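Local coordinates for beta-ketoacyl-[acyl-carrier-protein] synthase III (Pseudomonas aeruginosa, PDB 2X3E) that probably catalyses the first condensation of fatty acid synthesis, joining the acetyl group of acetyl-CoA to two carbons from malonyl-ACP, at residues L244-L257 / L266-N280. The protein carries 1 engineered substitution. Residues are numbered along the deposited sequence; the frame is centred on the assembly and turned at random. Where two conformers were deposited one is given.
Sequences LHHLVPHQANTRIL and LPVERVVSNIAEVGN
Two members of the Cys-His-Asn triad of the thiolase fold, His250 and Asn280, meet here, both predicted catalytic; the third position is the engineered Ala112, beside His250. The His250 ring turns its CE1 edge to Asn280 OD1 (3.1 Å), ring and amide planes 67° apart, while one water bridges His250 NE2 and Asn280 ND2. His250 ND1 is hydrogen-bonded to Ser285 OG, and Val282 N holds Asn280 OD1; Asn280 ND2 also donates to Ala252 O (3.1 Å).

Next to His250 in sequence, Gln251 ties the two loops together. Its chain bends at chi2 (-80°), bringing the buried amide alongside 272-274: OE1 accepts from Ser273 OG in the carbonyl plane, on a lone pair, and from Asn274 N well above that plane, while Gln251 NE2 donates to Pro249 O (2.9 Å) and Val272 O. Four bonds thus fix the amide's rotation. Ile275 CD1 comes 3.1 Å from Gln251 O, a close contact.

Toward the start of both segments, a single parallel bridge pairs Leu247 with Val271, Leu247 N bonding to Arg270 O and Val272 N to Leu247 O (2.9 Å). The extended Arg270 brings NH1 2.7 Å from Leu244 O, a bond bent to 135° at the hydrogen, and NH1 also reaches Ser242 O.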
ATOM      1  N   LEU A 244     -10.295 -22.639 -19.450  1.00 21.95           N
ATOM      2  CA  LEU A 244     -10.652 -22.022 -18.172  1.00 21.39           C
ATOM      3  C   LEU A 244     -11.880 -22.690 -17.564  1.00 21.83           C
ATOM      4  O   LEU A 244     -12.920 -22.789 -18.218  1.00 23.34           O
ATOM      5  CB  LEU A 244     -10.976 -20.533 -18.348  1.00 21.09           C
ATOM      6  CG  LEU A 244     -10.001 -19.443 -17.953  1.00 21.17           C
ATOM      7  CD1 LEU A 244     -10.730 -18.105 -18.063  1.00 20.61           C
ATOM      8  CD2 LEU A 244      -9.443 -19.651 -16.546  1.00 19.88           C
ATOM      9  N   HIS A 245     -11.761 -23.142 -16.321  1.00 20.99           N
ATOM     10  CA  HIS A 245     -12.906 -23.657 -15.578  1.00 21.33           C
ATOM     11  C   HIS A 245     -13.608 -22.528 -14.830  1.00 19.97           C
ATOM     12  O   HIS A 245     -14.836 -22.516 -14.735  1.00 19.67           O
ATOM     13  CB  HIS A 245     -12.478 -24.731 -14.571  1.00 22.24           C
ATOM     14  CG  HIS A 245     -12.056 -26.023 -15.200  1.00 24.30           C
ATOM     15  ND1 HIS A 245     -10.746 -26.299 -15.527  1.00 25.27           N
ATOM     16  CD2 HIS A 245     -12.770 -27.119 -15.547  1.00 27.44           C
ATOM     17  CE1 HIS A 245     -10.671 -27.506 -16.057  1.00 27.29           C
ATOM     18  NE2 HIS A 245     -11.886 -28.027 -16.080  1.00 28.35           N
ATOM     19  N   HIS A 246     -12.817 -21.602 -14.289  1.00 18.18           N
ATOM     20  CA  HIS A 246     -13.326 -20.549 -13.406  1.00 17.48           C
ATOM     21  C   HIS A 246     -12.723 -19.187 -13.712  1.00 16.31           C
ATOM     22  O   HIS A 246     -11.506 -19.008 -13.673  1.00 16.40           O
ATOM     23  CB  HIS A 246     -13.034 -20.889 -11.943  1.00 17.58           C
ATOM     24  CG  HIS A 246     -13.408 -22.285 -11.564  1.00 18.08           C
ATOM     25  ND1 HIS A 246     -14.712 -22.725 -11.554  1.00 18.46           N
ATOM     26  CD2 HIS A 246     -12.649 -23.335 -11.172  1.00 18.69           C
ATOM     27  CE1 HIS A 246     -14.741 -23.994 -11.190  1.00 19.99           C
ATOM     28  NE2 HIS A 246     -13.503 -24.387 -10.948  1.00 19.20           N
ATOM     29  N   LEU A 247     -13.588 -18.229 -14.016  1.00 16.00           N
ATOM     30  CA  LEU A 247     -13.201 -16.835 -14.134  1.00 15.05           C
ATOM     31  C   LEU A 247     -13.833 -16.080 -12.968  1.00 14.82           C
ATOM     32  O   LEU A 247     -15.061 -16.096 -12.808  1.00 15.57           O
ATOM     33  CB  LEU A 247     -13.690 -16.249 -15.454  1.00 15.24           C
ATOM     34  CG  LEU A 247     -13.276 -14.799 -15.735  1.00 14.93           C
ATOM     35  CD1 LEU A 247     -11.764 -14.635 -15.715  1.00 14.43           C
ATOM     36  CD2 LEU A 247     -13.863 -14.351 -17.077  1.00 15.82           C
ATOM     37  N   VAL A 248     -12.998 -15.446 -12.155  1.00 14.34           N
ATOM     38  CA  VAL A 248     -13.456 -14.706 -10.982  1.00 14.46           C
ATOM     39  C   VAL A 248     -13.057 -13.238 -11.132  1.00 14.35           C
ATOM     40  O   VAL A 248     -11.969 -12.831 -10.729  1.00 14.39           O
ATOM     41  CB  VAL A 248     -12.878 -15.267  -9.671  1.00 14.30           C
ATOM     42  CG1 VAL A 248     -13.616 -14.659  -8.489  1.00 13.87           C
ATOM     43  CG2 VAL A 248     -12.990 -16.776  -9.641  1.00 15.06           C
ATOM     44  N   PRO A 249     -13.931 -12.442 -11.752  1.00 15.10           N
ATOM     45  CA  PRO A 249     -13.649 -11.030 -11.942  1.00 15.07           C
ATOM     46  C   PRO A 249     -14.046 -10.169 -10.742  1.00 15.32           C
ATOM     47  O   PRO A 249     -14.882 -10.564  -9.918  1.00 15.39           O
ATOM     48  CB  PRO A 249     -14.516 -10.675 -13.146  1.00 15.73           C
ATOM     49  CG  PRO A 249     -15.637 -11.596 -13.065  1.00 17.04           C
ATOM     50  CD  PRO A 249     -15.118 -12.868 -12.510  1.00 15.68           C
ATOM     51  N   HIS A 250     -13.450  -8.988 -10.661  1.00 15.16           N
ATOM     52  CA  HIS A 250     -13.972  -7.949  -9.803  1.00 15.30           C
ATOM     53  C   HIS A 250     -15.440  -7.754 -10.168  1.00 15.97           C
ATOM     54  O   HIS A 250     -15.786  -7.605 -11.345  1.00 16.84           O
ATOM     55  CB  HIS A 250     -13.178  -6.647  -9.990  1.00 15.49           C
ATOM     56  CG  HIS A 250     -13.896  -5.427  -9.508  1.00 14.99           C
ATOM     57  ND1 HIS A 250     -14.433  -5.337  -8.242  1.00 14.71           N
ATOM     58  CD2 HIS A 250     -14.167  -4.249 -10.119  1.00 14.35           C
ATOM     59  CE1 HIS A 250     -15.012  -4.157  -8.098  1.00 15.37           C
ATOM     60  NE2 HIS A 250     -14.862  -3.476  -9.221  1.00 14.00           N
ATOM     61  N   GLN A 251     -16.297  -7.763  -9.156  1.00 16.28           N
ATOM     62  CA  GLN A 251     -17.738  -7.717  -9.350  1.00 16.89           C
ATOM     63  C   GLN A 251     -18.185  -6.266  -9.574  1.00 18.07           C
ATOM     64  O   GLN A 251     -18.832  -5.655  -8.721  1.00 18.66           O
ATOM     65  CB  GLN A 251     -18.448  -8.351  -8.146  1.00 17.26           C
ATOM     66  CG  GLN A 251     -17.922  -9.760  -7.770  1.00 16.55           C
ATOM     67  CD  GLN A 251     -18.463 -10.868  -8.648  1.00 16.56           C
ATOM     68  OE1 GLN A 251     -19.666 -11.122  -8.655  1.00 18.05           O
ATOM     69  NE2 GLN A 251     -17.574 -11.551  -9.383  1.00 15.34           N
ATOM     70  N   ALA A 252     -17.845  -5.732 -10.747  1.00 18.39           N
ATOM     71  CA  ALA A 252     -17.999  -4.303 -11.036  1.00 19.50           C
ATOM     72  C   ALA A 252     -19.465  -3.907 -11.187  1.00 21.44           C
ATOM     73  O   ALA A 252     -19.898  -2.880 -10.657  1.00 21.70           O
ATOM     74  CB  ALA A 252     -17.214  -3.933 -12.285  1.00 18.93           C
ATOM     75  N   ASN A 253     -20.195  -4.712 -11.953  1.00 22.27           N
ATOM     76  CA  ASN A 253     -21.635  -4.561 -12.128  0.50 24.16           C
ATOM     77  C   ASN A 253     -22.199  -5.863 -12.705  1.00 24.29           C
ATOM     78  O   ASN A 253     -21.437  -6.722 -13.133  1.00 23.72           O
ATOM     79  CB  ASN A 253     -21.925  -3.385 -13.063  0.50 25.23           C
ATOM     80  CG  ASN A 253     -23.242  -2.716 -12.761  0.50 27.49           C
ATOM     81  OD1 ASN A 253     -24.073  -3.262 -12.039  0.50 28.50           O
ATOM     82  ND2 ASN A 253     -23.443  -1.523 -13.312  0.50 29.57           N
ATOM     83  N   THR A 254     -23.518  -5.999 -12.764  1.00 26.47           N
ATOM     84  CA  THR A 254     -24.089  -7.235 -13.303  1.00 27.59           C
ATOM     85  C   THR A 254     -23.753  -7.448 -14.780  1.00 27.48           C
ATOM     86  O   THR A 254     -23.268  -8.518 -15.161  1.00 27.33           O
ATOM     87  CB  THR A 254     -25.599  -7.297 -13.096  1.00 29.37           C
ATOM     88  OG1 THR A 254     -25.868  -7.451 -11.699  1.00 30.63           O
ATOM     89  CG2 THR A 254     -26.196  -8.481 -13.855  1.00 30.85           C
ATOM     90  N   ARG A 255     -23.978  -6.431 -15.601  1.00 28.34           N
ATOM     91  CA  ARG A 255     -23.744  -6.567 -17.040  1.00 28.70           C
ATOM     92  C   ARG A 255     -22.279  -6.824 -17.396  1.00 26.81           C
ATOM     93  O   ARG A 255     -21.992  -7.560 -18.341  1.00 26.29           O
ATOM     94  CB  ARG A 255     -24.246  -5.336 -17.793  1.00 30.59           C
ATOM     95  CG  ARG A 255     -25.758  -5.191 -17.798  1.00 34.28           C
ATOM     96  CD  ARG A 255     -26.255  -4.521 -19.078  1.00 38.38           C
ATOM     97  NE  ARG A 255     -27.432  -3.686 -18.841  1.00 42.17           N
ATOM     98  CZ  ARG A 255     -27.402  -2.450 -18.342  1.00 43.89           C
ATOM     99  NH1 ARG A 255     -26.247  -1.874 -18.007  1.00 43.33           N
ATOM    100  NH2 ARG A 255     -28.537  -1.781 -18.171  1.00 46.19           N
ATOM    101  N   ILE A 256     -21.360  -6.234 -16.635  1.00 25.41           N
ATOM    102  CA  ILE A 256     -19.931  -6.325 -16.953  1.00 24.32           C
ATOM    103  C   ILE A 256     -19.416  -7.766 -16.911  1.00 23.34           C
ATOM    104  O   ILE A 256     -18.594  -8.162 -17.743  1.00 22.77           O
ATOM    105  CB  ILE A 256     -19.084  -5.402 -16.026  1.00 23.63           C
ATOM    106  CG1 ILE A 256     -19.312  -3.937 -16.410  1.00 25.19           C
ATOM    107  CG2 ILE A 256     -17.597  -5.728 -16.122  1.00 22.21           C
ATOM    108  CD1 ILE A 256     -18.895  -2.947 -15.347  1.00 25.92           C
ATOM    109  N   LEU A 257     -19.925  -8.556 -15.971  1.00 23.24           N
ATOM    110  CA  LEU A 257     -19.433  -9.917 -15.764  1.00 22.71           C
ATOM    111  C   LEU A 257     -19.706 -10.809 -16.982  1.00 23.07           C
ATOM    112  O   LEU A 257     -18.793 -11.442 -17.508  1.00 22.28           O
ATOM    113  CB  LEU A 257     -20.050 -10.515 -14.492  1.00 23.35           C
ATOM    114  CG  LEU A 257     -19.677  -9.765 -13.207  1.00 23.86           C
ATOM    115  CD1 LEU A 257     -20.520 -10.204 -12.022  1.00 25.78           C
ATOM    116  CD2 LEU A 257     -18.229  -9.966 -12.907  1.00 23.81           C
ATOM    117  N   LEU A 266     -16.305 -17.251 -23.723  1.00 19.08           N
ATOM    118  CA  LEU A 266     -16.324 -18.163 -22.583  1.00 18.67           C
ATOM    119  C   LEU A 266     -17.766 -18.298 -22.099  1.00 18.69           C
ATOM    120  O   LEU A 266     -18.484 -17.305 -22.033  1.00 18.72           O
ATOM    121  CB  LEU A 266     -15.473 -17.588 -21.451  1.00 17.76           C
ATOM    122  CG  LEU A 266     -15.246 -18.476 -20.230  1.00 18.09           C
ATOM    123  CD1 LEU A 266     -14.175 -19.523 -20.532  1.00 18.02           C
ATOM    124  CD2 LEU A 266     -14.845 -17.639 -19.022  1.00 16.50           C
ATOM    125  N   PRO A 267     -18.199 -19.522 -21.758  1.00 19.31           N
ATOM    126  CA  PRO A 267     -19.548 -19.673 -21.212  1.00 19.75           C
ATOM    127  C   PRO A 267     -19.747 -18.851 -19.939  1.00 19.44           C
ATOM    128  O   PRO A 267     -18.914 -18.912 -19.021  1.00 18.75           O
ATOM    129  CB  PRO A 267     -19.650 -21.175 -20.920  1.00 20.27           C
ATOM    130  CG  PRO A 267     -18.668 -21.805 -21.829  1.00 20.50           C
ATOM    131  CD  PRO A 267     -17.542 -20.823 -21.970  1.00 19.85           C
ATOM    132  N   VAL A 268     -20.831 -18.079 -19.899  1.00 20.00           N
ATOM    133  CA  VAL A 268     -21.102 -17.176 -18.779  1.00 20.04           C
ATOM    134  C   VAL A 268     -21.196 -17.917 -17.439  1.00 20.26           C
ATOM    135  O   VAL A 268     -20.793 -17.376 -16.408  1.00 20.02           O
ATOM    136  CB  VAL A 268     -22.385 -16.333 -19.024  1.00 20.44           C
ATOM    137  CG1 VAL A 268     -22.832 -15.606 -17.753  1.00 20.80           C
ATOM    138  CG2 VAL A 268     -22.155 -15.335 -20.147  1.00 19.67           C
ATOM    139  N   GLU A 269     -21.697 -19.153 -17.466  1.00 21.29           N
ATOM    140  CA  GLU A 269     -21.821 -19.980 -16.263  1.00 21.90           C
ATOM    141  C   GLU A 269     -20.480 -20.220 -15.557  1.00 21.21           C
ATOM    142  O   GLU A 269     -20.458 -20.522 -14.364  1.00 21.31           O
ATOM    143  CB  GLU A 269     -22.480 -21.327 -16.594  1.00 23.25           C
ATOM    144  CG  GLU A 269     -21.591 -22.264 -17.403  1.00 25.16           C
ATOM    145  CD  GLU A 269     -22.346 -23.372 -18.097  1.00 29.12           C
ATOM    146  OE1 GLU A 269     -23.502 -23.664 -17.708  1.00 31.17           O
ATOM    147  OE2 GLU A 269     -21.771 -23.964 -19.032  1.00 31.06           O
ATOM    148  N   ARG A 270     -19.376 -20.093 -16.291  1.00 20.67           N
ATOM    149  CA  ARG A 270     -18.041 -20.243 -15.717  1.00 20.17           C
ATOM    150  C   ARG A 270     -17.560 -19.004 -14.959  1.00 19.31           C
ATOM    151  O   ARG A 270     -16.542 -19.061 -14.269  1.00 19.12           O
ATOM    152  CB  ARG A 270     -17.029 -20.591 -16.803  1.00 20.26           C
ATOM    153  CG  ARG A 270     -17.335 -21.892 -17.492  1.00 20.92           C
ATOM    154  CD  ARG A 270     -16.199 -22.323 -18.371  1.00 21.50           C
ATOM    155  NE  ARG A 270     -16.599 -23.385 -19.288  1.00 21.84           N
ATOM    156  CZ  ARG A 270     -15.792 -23.953 -20.182  1.00 23.02           C
ATOM    157  NH1 ARG A 270     -14.522 -23.574 -20.280  1.00 22.42           N
ATOM    158  NH2 ARG A 270     -16.256 -24.907 -20.977  1.00 23.32           N
ATOM    159  N   VAL A 271     -18.274 -17.889 -15.091  1.00 19.07           N
ATOM    160  CA  VAL A 271     -17.955 -16.692 -14.319  1.00 18.64           C
ATOM    161  C   VAL A 271     -18.549 -16.841 -12.918  1.00 19.02           C
ATOM    162  O   VAL A 271     -19.759 -17.047 -12.769  1.00 19.65           O
ATOM    163  CB  VAL A 271     -18.494 -15.411 -14.990  1.00 18.61           C
ATOM    164  CG1 VAL A 271     -18.148 -14.181 -14.153  1.00 18.28           C
ATOM    165  CG2 VAL A 271     -17.923 -15.285 -16.403  1.00 18.65           C
ATOM    166  N   VAL A 272     -17.696 -16.756 -11.904  1.00 18.87           N
ATOM    167  CA  VAL A 272     -18.126 -16.851 -10.508  1.00 19.42           C
ATOM    168  C   VAL A 272     -18.644 -15.483 -10.081  1.00 19.89           C
ATOM    169  O   VAL A 272     -17.911 -14.494 -10.152  1.00 19.74           O
ATOM    170  CB  VAL A 272     -16.971 -17.277  -9.574  1.00 19.12           C
ATOM    171  CG1 VAL A 272     -17.460 -17.408  -8.122  1.00 19.34           C
ATOM    172  CG2 VAL A 272     -16.352 -18.580 -10.051  1.00 19.72           C
ATOM    173  N   SER A 273     -19.903 -15.426  -9.648  1.00 20.78           N
ATOM    174  CA  SER A 273     -20.549 -14.153  -9.336  1.00 21.48           C
ATOM    175  C   SER A 273     -21.550 -14.236  -8.181  1.00 21.65           C
ATOM    176  O   SER A 273     -22.428 -15.103  -8.165  1.00 22.04           O
ATOM    177  CB  SER A 273     -21.265 -13.621 -10.575  1.00 21.97           C
ATOM    178  OG  SER A 273     -21.983 -12.433 -10.273  1.00 25.44           O
ATOM    179  N   ASN A 274     -21.408 -13.315  -7.230  1.00 21.43           N
ATOM    180  CA  ASN A 274     -22.388 -13.120  -6.163  1.00 21.95           C
ATOM    181  C   ASN A 274     -22.800 -11.656  -6.019  1.00 21.95           C
ATOM    182  O   ASN A 274     -23.307 -11.249  -4.976  1.00 22.40           O
ATOM    183  CB  ASN A 274     -21.841 -13.647  -4.831  1.00 21.98           C
ATOM    184  CG  ASN A 274     -20.593 -12.910  -4.371  1.00 22.29           C
ATOM    185  OD1 ASN A 274     -19.864 -12.335  -5.174  1.00 21.72           O
ATOM    186  ND2 ASN A 274     -20.341 -12.934  -3.069  1.00 24.18           N
ATOM    187  N   ILE A 275     -22.614 -10.871  -7.078  1.00 21.71           N
ATOM    188  CA  ILE A 275     -22.875  -9.427  -7.024  1.00 21.59           C
ATOM    189  C   ILE A 275     -24.331  -9.100  -6.662  1.00 22.35           C
ATOM    190  O   ILE A 275     -24.610  -8.058  -6.070  1.00 22.70           O
ATOM    191  CB  ILE A 275     -22.465  -8.729  -8.353  1.00 21.58           C
ATOM    192  CG1 ILE A 275     -22.334  -7.215  -8.142  1.00 21.81           C
ATOM    193  CG2 ILE A 275     -23.441  -9.070  -9.486  1.00 21.61           C
ATOM    194  CD1 ILE A 275     -21.756  -6.500  -9.324  1.00 22.75           C
ATOM    195  N   ALA A 276     -25.253  -9.997  -6.997  1.00 22.50           N
ATOM    196  CA  ALA A 276     -26.659  -9.821  -6.617  1.00 23.39           C
ATOM    197  C   ALA A 276     -26.881  -9.805  -5.099  1.00 23.61           C
ATOM    198  O   ALA A 276     -27.770  -9.098  -4.614  1.00 24.32           O
ATOM    199  CB  ALA A 276     -27.520 -10.907  -7.263  1.00 23.90           C
ATOM    200  N   GLU A 277     -26.064 -10.567  -4.361  1.00 23.34           N
ATOM    201  CA  GLU A 277     -26.250 -10.739  -2.916  0.50 23.75           C
ATOM    202  C   GLU A 277     -25.392  -9.800  -2.074  1.00 23.02           C
ATOM    203  O   GLU A 277     -25.748  -9.493  -0.942  1.00 23.54           O
ATOM    204  CB  GLU A 277     -25.960 -12.185  -2.500  0.50 24.04           C
ATOM    205  CG  GLU A 277     -26.887 -13.215  -3.127  0.50 25.72           C
ATOM    206  CD  GLU A 277     -26.363 -13.730  -4.449  0.50 26.55           C
ATOM    207  OE1 GLU A 277     -25.371 -13.165  -4.947  0.50 27.07           O
ATOM    208  OE2 GLU A 277     -26.939 -14.694  -4.996  0.50 28.22           O
ATOM    209  N   VAL A 278     -24.260  -9.358  -2.616  1.00 21.59           N
ATOM    210  CA  VAL A 278     -23.323  -8.531  -1.849  1.00 20.66           C
ATOM    211  C   VAL A 278     -22.989  -7.183  -2.486  1.00 20.26           C
ATOM    212  O   VAL A 278     -22.368  -6.346  -1.843  1.00 20.39           O
ATOM    213  CB  VAL A 278     -22.000  -9.298  -1.558  1.00 20.07           C
ATOM    214  CG1 VAL A 278     -22.294 -10.603  -0.834  1.00 19.53           C
ATOM    215  CG2 VAL A 278     -21.204  -9.565  -2.837  1.00 18.60           C
ATOM    216  N   GLY A 279     -23.401  -6.968  -3.731  1.00 19.85           N
ATOM    217  CA  GLY A 279     -23.042  -5.753  -4.449  1.00 19.44           C
ATOM    218  C   GLY A 279     -21.564  -5.710  -4.793  1.00 18.23           C
ATOM    219  O   GLY A 279     -20.881  -6.734  -4.779  1.00 17.92           O
ATOM    220  N   ASN A 280     -21.086  -4.511  -5.110  1.00 17.69           N
ATOM    221  CA  ASN A 280     -19.702  -4.269  -5.497  1.00 16.66           C
ATOM    222  C   ASN A 280     -18.931  -3.875  -4.246  1.00 15.88           C
ATOM    223  O   ASN A 280     -19.150  -2.796  -3.700  1.00 16.04           O
ATOM    224  CB  ASN A 280     -19.657  -3.154  -6.551  1.00 16.91           C
ATOM    225  CG  ASN A 280     -18.245  -2.788  -6.986  1.00 16.64           C
ATOM    226  OD1 ASN A 280     -17.280  -3.005  -6.260  1.00 14.66           O
ATOM    227  ND2 ASN A 280     -18.129  -2.199  -8.173  1.00 17.50           N
TER
HETATM  228  O   HOH W   1     -17.051 -21.197 -12.284  1.00  9.51           O
HETATM  229  O   HOH W   2     -16.009  -0.695  -9.437  1.00 10.48           O